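PDB 4MDB: mariner Mos1 transposase from Drosophila mauritiana, which mediates cut-and-paste transposition of the Mos1 element as a homodimer, using divalent metal ions in its RNase H-like catalytic domain. Local coordinates for residues L19-R22 / Y23-S27. The protein carries 1 engineered substitution. Numbering follows the deposited sequence.
Sequences LLSR and YKRKS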
ATOM      1  N   LEU A  19       8.104  -9.961 -11.546  1.00 16.83           N
ATOM      2  CA  LEU A  19       6.694 -10.069 -11.078  1.00 17.26           C
ATOM      3  C   LEU A  19       5.780 -10.582 -12.209  1.00 17.91           C
ATOM      4  O   LEU A  19       4.906 -11.467 -12.002  1.00 15.40           O
ATOM      5  CB  LEU A  19       6.219  -8.729 -10.532  1.00 17.14           C
ATOM      6  CG  LEU A  19       6.935  -8.257  -9.283  1.00 15.46           C
ATOM      7  CD1 LEU A  19       6.601  -6.792  -8.971  1.00 15.77           C
ATOM      8  CD2 LEU A  19       6.651  -9.173  -8.115  1.00 16.51           C
ATOM      9  N   LEU A  20       6.012 -10.080 -13.424  1.00 17.46           N
ATOM     10  CA  LEU A  20       5.186 -10.428 -14.586  1.00 19.05           C
ATOM     11  C   LEU A  20       5.369 -11.850 -14.974  1.00 18.48           C
ATOM     12  O   LEU A  20       4.375 -12.555 -15.214  1.00 20.50           O
ATOM     13  CB  LEU A  20       5.528  -9.530 -15.796  1.00 20.39           C
ATOM     14  CG  LEU A  20       4.506  -9.542 -16.934  1.00 25.25           C
ATOM     15  CD1 LEU A  20       3.117  -9.049 -16.507  1.00 24.50           C
ATOM     16  CD2 LEU A  20       5.081  -8.574 -17.993  1.00 28.34           C
ATOM     17  N   SER A  21       6.607 -12.333 -14.952  1.00 19.76           N
ATOM     18  CA  SER A  21       6.846 -13.749 -15.269  1.00 23.26           C
ATOM     19  C   SER A  21       6.276 -14.704 -14.203  1.00 22.63           C
ATOM     20  O   SER A  21       5.716 -15.753 -14.509  1.00 23.74           O
ATOM     21  CB  SER A  21       8.303 -14.065 -15.569  1.00 27.03           C
ATOM     22  OG  SER A  21       9.057 -13.955 -14.425  1.00 29.83           O
ATOM     23  N   ARG A  22       6.380 -14.318 -12.952  1.00 19.88           N
ATOM     24  CA  ARG A  22       5.689 -15.072 -11.878  1.00 19.23           C
ATOM     25  C   ARG A  22       4.199 -15.082 -12.114  1.00 18.28           C
ATOM     26  O   ARG A  22       3.554 -16.124 -12.028  1.00 19.78           O
ATOM     27  CB  ARG A  22       5.965 -14.493 -10.493  1.00 19.42           C
ATOM     28  CG  ARG A  22       5.166 -15.252  -9.390  1.00 17.43           C
ATOM     29  CD  ARG A  22       5.602 -14.728  -8.075  1.00 18.59           C
ATOM     30  NE  ARG A  22       4.839 -15.317  -6.961  1.00 19.73           N
ATOM     31  CZ  ARG A  22       5.083 -15.032  -5.680  1.00 21.37           C
ATOM     32  NH1 ARG A  22       5.985 -14.125  -5.375  1.00 21.76           N
ATOM     33  NH2 ARG A  22       4.385 -15.608  -4.738  1.00 21.67           N
ATOM     34  N   TYR A  23       3.612 -13.921 -12.385  1.00 16.08           N
ATOM     35  CA  TYR A  23       2.180 -13.782 -12.606  1.00 17.75           C
ATOM     36  C   TYR A  23       1.712 -14.694 -13.691  1.00 20.36           C
ATOM     37  O   TYR A  23       0.687 -15.314 -13.543  1.00 20.57           O
ATOM     38  CB  TYR A  23       1.799 -12.334 -12.868  1.00 16.84           C
ATOM     39  CG  TYR A  23       0.403 -12.130 -13.377  1.00 17.89           C
ATOM     40  CD1 TYR A  23      -0.727 -12.234 -12.531  1.00 17.27           C
ATOM     41  CD2 TYR A  23       0.185 -11.910 -14.724  1.00 17.86           C
ATOM     42  CE1 TYR A  23      -2.010 -12.067 -13.011  1.00 20.30           C
ATOM     43  CE2 TYR A  23      -1.099 -11.762 -15.217  1.00 18.43           C
ATOM     44  CZ  TYR A  23      -2.193 -11.848 -14.396  1.00 20.87           C
ATOM     45  OH  TYR A  23      -3.419 -11.674 -14.972  1.00 23.17           O
ATOM     46  N   LYS A  24       2.496 -14.761 -14.765  1.00 21.61           N
ATOM     47  CA  LYS A  24       2.100 -15.586 -15.920  1.00 22.52           C
ATOM     48  C   LYS A  24       2.111 -17.064 -15.571  1.00 22.90           C
ATOM     49  O   LYS A  24       1.263 -17.805 -16.080  1.00 25.46           O
ATOM     50  CB  LYS A  24       2.996 -15.245 -17.104  1.00 23.78           C
ATOM     51  CG  LYS A  24       2.633 -13.841 -17.615  1.00 27.76           C
ATOM     52  CD  LYS A  24       3.483 -13.447 -18.789  1.00 30.94           C
ATOM     53  CE  LYS A  24       3.001 -12.174 -19.477  1.00 33.79           C
ATOM     54  NZ  LYS A  24       4.207 -11.610 -20.140  1.00 39.04           N
ATOM     55  N   ARG A  25       3.046 -17.500 -14.739  1.00 22.39           N
ATOM     56  CA  ARG A  25       3.104 -18.898 -14.317  1.00 25.18           C
ATOM     57  C   ARG A  25       1.888 -19.175 -13.420  1.00 24.41           C
ATOM     58  O   ARG A  25       1.205 -20.149 -13.628  1.00 22.67           O
ATOM     59  CB  ARG A  25       4.392 -19.245 -13.586  1.00 30.75           C
ATOM     60  CG  ARG A  25       5.599 -19.511 -14.487  1.00 40.50           C
ATOM     61  CD  ARG A  25       6.905 -19.877 -13.749  1.00 42.54           C
ATOM     62  NE  ARG A  25       7.744 -18.715 -13.418  1.00 50.53           N
ATOM     63  CZ  ARG A  25       7.843 -18.107 -12.228  1.00 46.15           C
ATOM     64  NH1 ARG A  25       8.666 -17.049 -12.096  1.00 42.11           N
ATOM     65  NH2 ARG A  25       7.150 -18.538 -11.167  1.00 51.14           N
ATOM     66  N   LYS A  26       1.607 -18.295 -12.429  1.00 18.87           N
ATOM     67  CA  LYS A  26       0.518 -18.553 -11.471  1.00 18.29           C
ATOM     68  C   LYS A  26       0.088 -17.270 -10.849  1.00 16.83           C
ATOM     69  O   LYS A  26       0.847 -16.736 -10.117  1.00 14.10           O
ATOM     70  CB  LYS A  26       0.920 -19.521 -10.393  1.00 20.93           C
ATOM     71  CG  LYS A  26      -0.223 -19.927  -9.454  1.00 25.30           C
ATOM     72  CD  LYS A  26       0.367 -20.687  -8.289  1.00 30.90           C
ATOM     73  CE  LYS A  26      -0.654 -21.210  -7.315  1.00 37.44           C
ATOM     74  NZ  LYS A  26      -0.050 -21.119  -5.932  1.00 47.74           N
ATOM     75  N   SER A  27      -1.075 -16.757 -11.209  1.00 14.47           N
ATOM     76  CA  SER A  27      -1.503 -15.492 -10.607  1.00 14.84           C
ATOM     77  C   SER A  27      -1.553 -15.542  -9.111  1.00 14.67           C
ATOM     78  O   SER A  27      -2.102 -16.486  -8.552  1.00 14.62           O
ATOM     79  CB  SER A  27      -2.863 -15.031 -11.125  1.00 15.86           C
ATOM     80  OG  SER A  27      -3.236 -13.846 -10.518  1.00 16.56           O
TER
HETATM   81  O   HOH W   1       2.676 -17.224  -8.229  1.00 19.61           O
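Arg25 folds its guanidinium back over the preceding turn of helix: with the bend at chi3 (-91°), one face of the group lies over Arg22 CA, 3.6 Å from Arg25 NH1, and over Ser21 O, both offset toward its rim. On another flank the methylene chain of Lys24 runs obliquely across Leu20, Lys24 CE packing 4.0 Å from Leu20 CG, and its ammonium reaches past Leu20 to a long, weak ion pair with Glu214. Arg22 extends from CG to NE, and NE donates in the guanidinium plane to a water (3.2 Å from Arg22 NE), which in turn donates to Lys26 O (2.7 Å from the water), bridging the side chain to the backbone just past the last turn. The far end of Arg22 forms a salt bridge with Glu149 and a cation-pi contact with Phe28. Beneath these side chains, four successive i+4 backbone bonds run from Tyr23 N to Leu19 O (2.8 Å) through to Lys26 N to Arg22 O (2.9 Å, N-H...O 166°). Lys26 is the first residue to leave helical geometry (phi -159°). Leu19 and Tyr23 pack on Trp213 of helix 209-218. This is the C-terminal end of alpha-helix 6-25, leading toward strand 32-42 of the RNase H-like catalytic domain.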